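Local coordinates for L-arabinose ABC transporter, periplasmic L-arabinose-binding protein (Burkholderia thailandensis, PDB 4KZK) that probably captures L-arabinose or related sugars such as galactose in the periplasm for delivery to an ABC transporter, at residues T298-N301 against M302-I306; E328-A331 against R332-G336. All coordinates share one frame; numbering follows the deposited sequence.

Contact 1: T298-N301 against M302-I306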
loop_
_atom_site.group_PDB
_atom_site.type_symbol
_atom_site.label_atom_id
_atom_site.label_comp_id
_atom_site.label_asym_id
_atom_site.label_seq_id
_atom_site.Cartn_x
_atom_site.Cartn_y
_atom_site.Cartn_z
ATOM N N THR A 298 -12.766 7.353 6.895
ATOM C CA THR A 298 -13.104 7.937 5.613
ATOM C C THR A 298 -14.616 7.863 5.400
ATOM O O THR A 298 -15.235 8.844 4.968
ATOM C CB THR A 298 -12.418 7.200 4.458
ATOM O OG1 THR A 298 -12.699 5.796 4.567
ATOM C CG2 THR A 298 -10.906 7.474 4.468
ATOM N N SER A 299 -15.215 6.713 5.705
ATOM C CA SER A 299 -16.644 6.519 5.470
ATOM C C SER A 299 -17.469 7.461 6.353
ATOM O O SER A 299 -18.489 8.003 5.915
ATOM C CB SER A 299 -17.050 5.056 5.707
ATOM O OG SER A 299 -16.447 4.163 4.777
ATOM N N VAL A 300 -17.022 7.670 7.587
ATOM C CA VAL A 300 -17.702 8.633 8.471
ATOM C C VAL A 300 -17.543 10.071 7.969
ATOM O O VAL A 300 -18.520 10.845 7.980
ATOM C CB VAL A 300 -17.234 8.486 9.937
ATOM C CG1 VAL A 300 -17.731 9.643 10.799
ATOM C CG2 VAL A 300 -17.729 7.156 10.491
ATOM N N ASN A 301 -16.340 10.430 7.532
ATOM C CA ASN A 301 -16.102 11.743 6.959
ATOM C C ASN A 301 -17.032 11.976 5.772
ATOM O O ASN A 301 -17.662 13.033 5.683
ATOM C CB ASN A 301 -14.635 11.918 6.548
ATOM C CG ASN A 301 -13.701 12.065 7.738
ATOM O OD1 ASN A 301 -14.115 12.424 8.847
ATOM N ND2 ASN A 301 -12.423 11.816 7.506
ATOM N N MET A 302 -17.152 10.981 4.895
ATOM C CA MET A 302 -18.104 11.044 3.779
ATOM C C MET A 302 -19.561 11.162 4.259
ATOM O O MET A 302 -20.303 12.007 3.778
ATOM C CB MET A 302 -17.946 9.824 2.850
ATOM C CG MET A 302 -18.951 9.789 1.701
ATOM S SD MET A 302 -18.833 11.236 0.634
ATOM C CE MET A 302 -17.306 10.935 -0.246
ATOM N N TYR A 303 -19.974 10.298 5.178
ATOM C CA TYR A 303 -21.324 10.339 5.744
ATOM C C TYR A 303 -21.681 11.735 6.259
ATOM O O TYR A 303 -22.730 12.303 5.920
ATOM C CB TYR A 303 -21.455 9.315 6.871
ATOM C CG TYR A 303 -22.843 9.305 7.478
ATOM C CD1 TYR A 303 -23.881 8.604 6.876
ATOM C CD2 TYR A 303 -23.109 10.006 8.634
ATOM C CE1 TYR A 303 -25.159 8.605 7.423
ATOM C CE2 TYR A 303 -24.384 10.019 9.185
ATOM C CZ TYR A 303 -25.399 9.305 8.578
ATOM O OH TYR A 303 -26.666 9.319 9.124
ATOM N N ASP A 304 -20.799 12.293 7.077
ATOM C CA ASP A 304 -21.025 13.610 7.675
ATOM C C ASP A 304 -21.011 14.714 6.611
ATOM O O ASP A 304 -21.703 15.720 6.747
ATOM C CB ASP A 304 -19.965 13.907 8.732
ATOM C CG ASP A 304 -20.158 13.100 10.011
ATOM O OD1 ASP A 304 -21.227 12.469 10.192
ATOM O OD2 ASP A 304 -19.234 13.107 10.845
ATOM N N TRP A 305 -20.218 14.530 5.561
ATOM C CA TRP A 305 -20.180 15.474 4.438
ATOM C C TRP A 305 -21.529 15.494 3.709
ATOM O O TRP A 305 -22.076 16.568 3.397
ATOM C CB TRP A 305 -19.055 15.085 3.478
ATOM C CG TRP A 305 -18.680 16.076 2.420
ATOM C CD1 TRP A 305 -19.073 17.383 2.308
ATOM C CD2 TRP A 305 -17.788 15.837 1.328
ATOM N NE1 TRP A 305 -18.491 17.955 1.199
ATOM C CE2 TRP A 305 -17.698 17.023 0.581
ATOM C CE3 TRP A 305 -17.073 14.719 0.895
ATOM C CZ2 TRP A 305 -16.908 17.121 -0.570
ATOM C CZ3 TRP A 305 -16.300 14.817 -0.244
ATOM C CH2 TRP A 305 -16.218 16.009 -0.962
ATOM N N ILE A 306 -22.069 14.302 3.458
ATOM C CA ILE A 306 -23.379 14.153 2.815
ATOM C C ILE A 306 -24.509 14.710 3.671
ATOM O O ILE A 306 -25.352 15.481 3.181
ATOM C CB ILE A 306 -23.688 12.670 2.501
ATOM C CG1 ILE A 306 -22.738 12.165 1.401
ATOM C CG2 ILE A 306 -25.128 12.487 2.044
ATOM C CD1 ILE A 306 -22.619 10.657 1.321
#
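V300 and D304, one helical turn apart, lie side by side and point the same way, and the methyl CG1 of V300 rests 3.8 Å from the carboxylate oxygen OD2 of D304. V300 places that methyl anti to its backbone N, next to its own carbonyl carbon. The aspartate leans back toward the preceding turn, its CG 3.4 Å from V300 O, because chi1 of -73° sets CG beside the backbone N. The same carbonyl accepts the amide of D304, with N at 2.8 Å from V300 O and an almost linear N-H···O angle of 170°.

Three more i to i+4 bonds run along this part of the helix: M302 N to T298 O, Y303 N to S299 O, and W305 N to N301 O. The last is the most bent, at 145°, and beside it the CB of W305 packs 3.3 Å from N301 O. On the buried side the hydroxyls turn back into the helix as well: T298 OG1 is hydrogen-bonded to H294 O and S299 OG to G295 O, which satisfies both where their side chains pack on F41. The carboxylate of D304 has long, weak ion pairs with K65 and R310.

W305 makes a cation-pi contact with K118 while packing on P138 and P312. S299 meets A58 and A61 of helix 49-65, T298 touches F41 and M120, and M302 reaches I39, K118 and M120. Helix 291-308 thereby lies beside helix 49-65 and against the parallel strands 38-43 and 118-122, a helix packed on the sheet of one alpha/beta lobe, as in the periplasmic sugar-binding proteins.

Contact 2: E328-A331 against R332-G336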
loop_
_atom_site.group_PDB
_atom_site.type_symbol
_atom_site.label_atom_id
_atom_site.label_comp_id
_atom_site.label_asym_id
_atom_site.label_seq_id
_atom_site.Cartn_x
_atom_site.Cartn_y
_atom_site.Cartn_z
ATOM N N GLU A 328 3.482 -9.368 16.003
ATOM C CA GLU A 328 2.349 -9.067 15.115
ATOM C C GLU A 328 0.979 -9.245 15.772
ATOM O O GLU A 328 0.069 -8.421 15.576
ATOM C CB GLU A 328 2.424 -9.873 13.812
ATOM C CG GLU A 328 2.531 -11.370 13.950
ATOM C CD GLU A 328 1.236 -12.112 13.729
ATOM O OE1 GLU A 328 0.183 -11.461 13.572
ATOM O OE2 GLU A 328 1.291 -13.381 13.718
ATOM N N LYS A 329 0.810 -10.295 16.570
ATOM C CA LYS A 329 -0.513 -10.535 17.165
ATOM C C LYS A 329 -0.893 -9.448 18.171
ATOM O O LYS A 329 -2.017 -8.939 18.165
ATOM C CB LYS A 329 -0.564 -11.917 17.801
ATOM C CG LYS A 329 -0.380 -13.012 16.775
ATOM C CD LYS A 329 -0.691 -14.384 17.357
ATOM C CE LYS A 329 -0.636 -15.432 16.247
ATOM N NZ LYS A 329 0.669 -15.480 15.510
ATOM N N THR A 330 0.050 -9.103 19.031
ATOM C CA THR A 330 -0.156 -8.051 20.003
ATOM C C THR A 330 -0.378 -6.693 19.370
ATOM O O THR A 330 -1.269 -5.955 19.771
ATOM C CB THR A 330 1.036 -8.027 20.973
ATOM O OG1 THR A 330 0.965 -9.209 21.779
ATOM C CG2 THR A 330 0.997 -6.836 21.885
ATOM N N ALA A 331 0.462 -6.357 18.401
ATOM C CA ALA A 331 0.379 -5.044 17.739
ATOM C C ALA A 331 -0.957 -4.855 17.048
ATOM O O ALA A 331 -1.578 -3.785 17.140
ATOM C CB ALA A 331 1.495 -4.847 16.736
ATOM N N ARG A 332 -1.394 -5.889 16.337
ATOM C CA ARG A 332 -2.655 -5.824 15.655
ATOM C C ARG A 332 -3.802 -5.731 16.650
ATOM O O ARG A 332 -4.686 -4.901 16.475
ATOM C CB ARG A 332 -2.806 -7.013 14.705
ATOM C CG ARG A 332 -1.931 -6.881 13.457
ATOM C CD ARG A 332 -2.000 -8.107 12.544
ATOM N NE ARG A 332 -3.388 -8.422 12.253
ATOM C CZ ARG A 332 -4.096 -7.895 11.258
ATOM N NH1 ARG A 332 -3.528 -7.097 10.350
ATOM N NH2 ARG A 332 -5.379 -8.188 11.146
ATOM N N ALA A 333 -3.777 -6.526 17.732
ATOM C CA ALA A 333 -4.852 -6.484 18.743
ATOM C C ALA A 333 -4.943 -5.125 19.439
ATOM O O ALA A 333 -6.028 -4.663 19.793
ATOM C CB ALA A 333 -4.668 -7.600 19.760
ATOM N N GLN A 334 -3.801 -4.473 19.648
ATOM C CA GLN A 334 -3.817 -3.169 20.311
ATOM C C GLN A 334 -4.382 -2.065 19.418
ATOM O O GLN A 334 -4.722 -1.010 19.927
ATOM C CB GLN A 334 -2.421 -2.832 20.842
ATOM C CG GLN A 334 -2.089 -3.709 22.056
ATOM C CD GLN A 334 -0.680 -3.561 22.622
ATOM O OE1 GLN A 334 0.100 -2.717 22.199
ATOM N NE2 GLN A 334 -0.360 -4.404 23.593
ATOM N N LEU A 335 -4.526 -2.335 18.119
ATOM C CA LEU A 335 -5.300 -1.463 17.202
ATOM C C LEU A 335 -6.736 -1.952 16.979
ATOM O O LEU A 335 -7.515 -1.309 16.252
ATOM C CB LEU A 335 -4.615 -1.366 15.842
ATOM C CG LEU A 335 -3.249 -0.723 15.732
ATOM C CD1 LEU A 335 -2.771 -0.731 14.293
ATOM C CD2 LEU A 335 -3.305 0.666 16.320
ATOM N N GLY A 336 -7.089 -3.095 17.554
ATOM C CA GLY A 336 -8.420 -3.661 17.371
ATOM C C GLY A 336 -8.618 -4.256 15.997
ATOM O O GLY A 336 -9.733 -4.291 15.509
#
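E328 sets its CG between the backbone N and the carbonyl carbon (chi1 55°) and its chain bends at chi2, while R332 has CG beside its backbone N and turns at chi3, and with these torsions the two side chains meet obliquely. As a result the methylene CD of R332, and not its guanidinium, comes nearest to the carboxylate, 4.1 Å from E328 OE1. The two flat groups are inclined by 54°. Along the way the arginine stem covers the glutamate carbonyl, with CG of R332 3.3 Å from E328 O, the acceptor of the R332 amide.

On the outer side T330 and Q334 run alongside each other. CG2 of T330 lies 3.3 Å from the amide nitrogen NE2 of Q334. At the C-terminal end the L335 N to A331 O bond is weak, and G336, with positive phi, closes the helix in a Schellman motif, its amide 2.9 Å from A333 O. E328 and R332 pack on L272 of helix 269-276, and A331 and L335 on L288 of strand 283-288, which seats the last helix of the chain against both elements.

The polar ends of the first pair have separate partners. K329 NZ forms a salt bridge to E328 OE2 at 2.8 Å, meeting it from above the carboxylate plane, and R332 NH1 is hydrogen-bonded to G267 O. The attraction between E328 and R332 is therefore probably a longer-range electrostatic one, without a direct ion pair.

Overall arrangement
Both contacts are local, each joining successive turns of a single helix, and they share no element: contact 1 lies on helix 291-308, contact 2 on the terminal helix 328-334. Their centres are 26 Å apart, with the nearest atoms about 14 Å apart. Contact 1 is partly buried, with T298, S299 and M302 enclosed and a mainly apolar inner face. Contact 2 is a surface contact in which E328 alone is buried and four residues are exposed; it is richer in charged and amide groups, and it ends in a helix terminus, whereas contact 1 lies within a continuing helix. T298 is about 10 Å and R332 about 12 Å from the bound galactose, side chain to sugar.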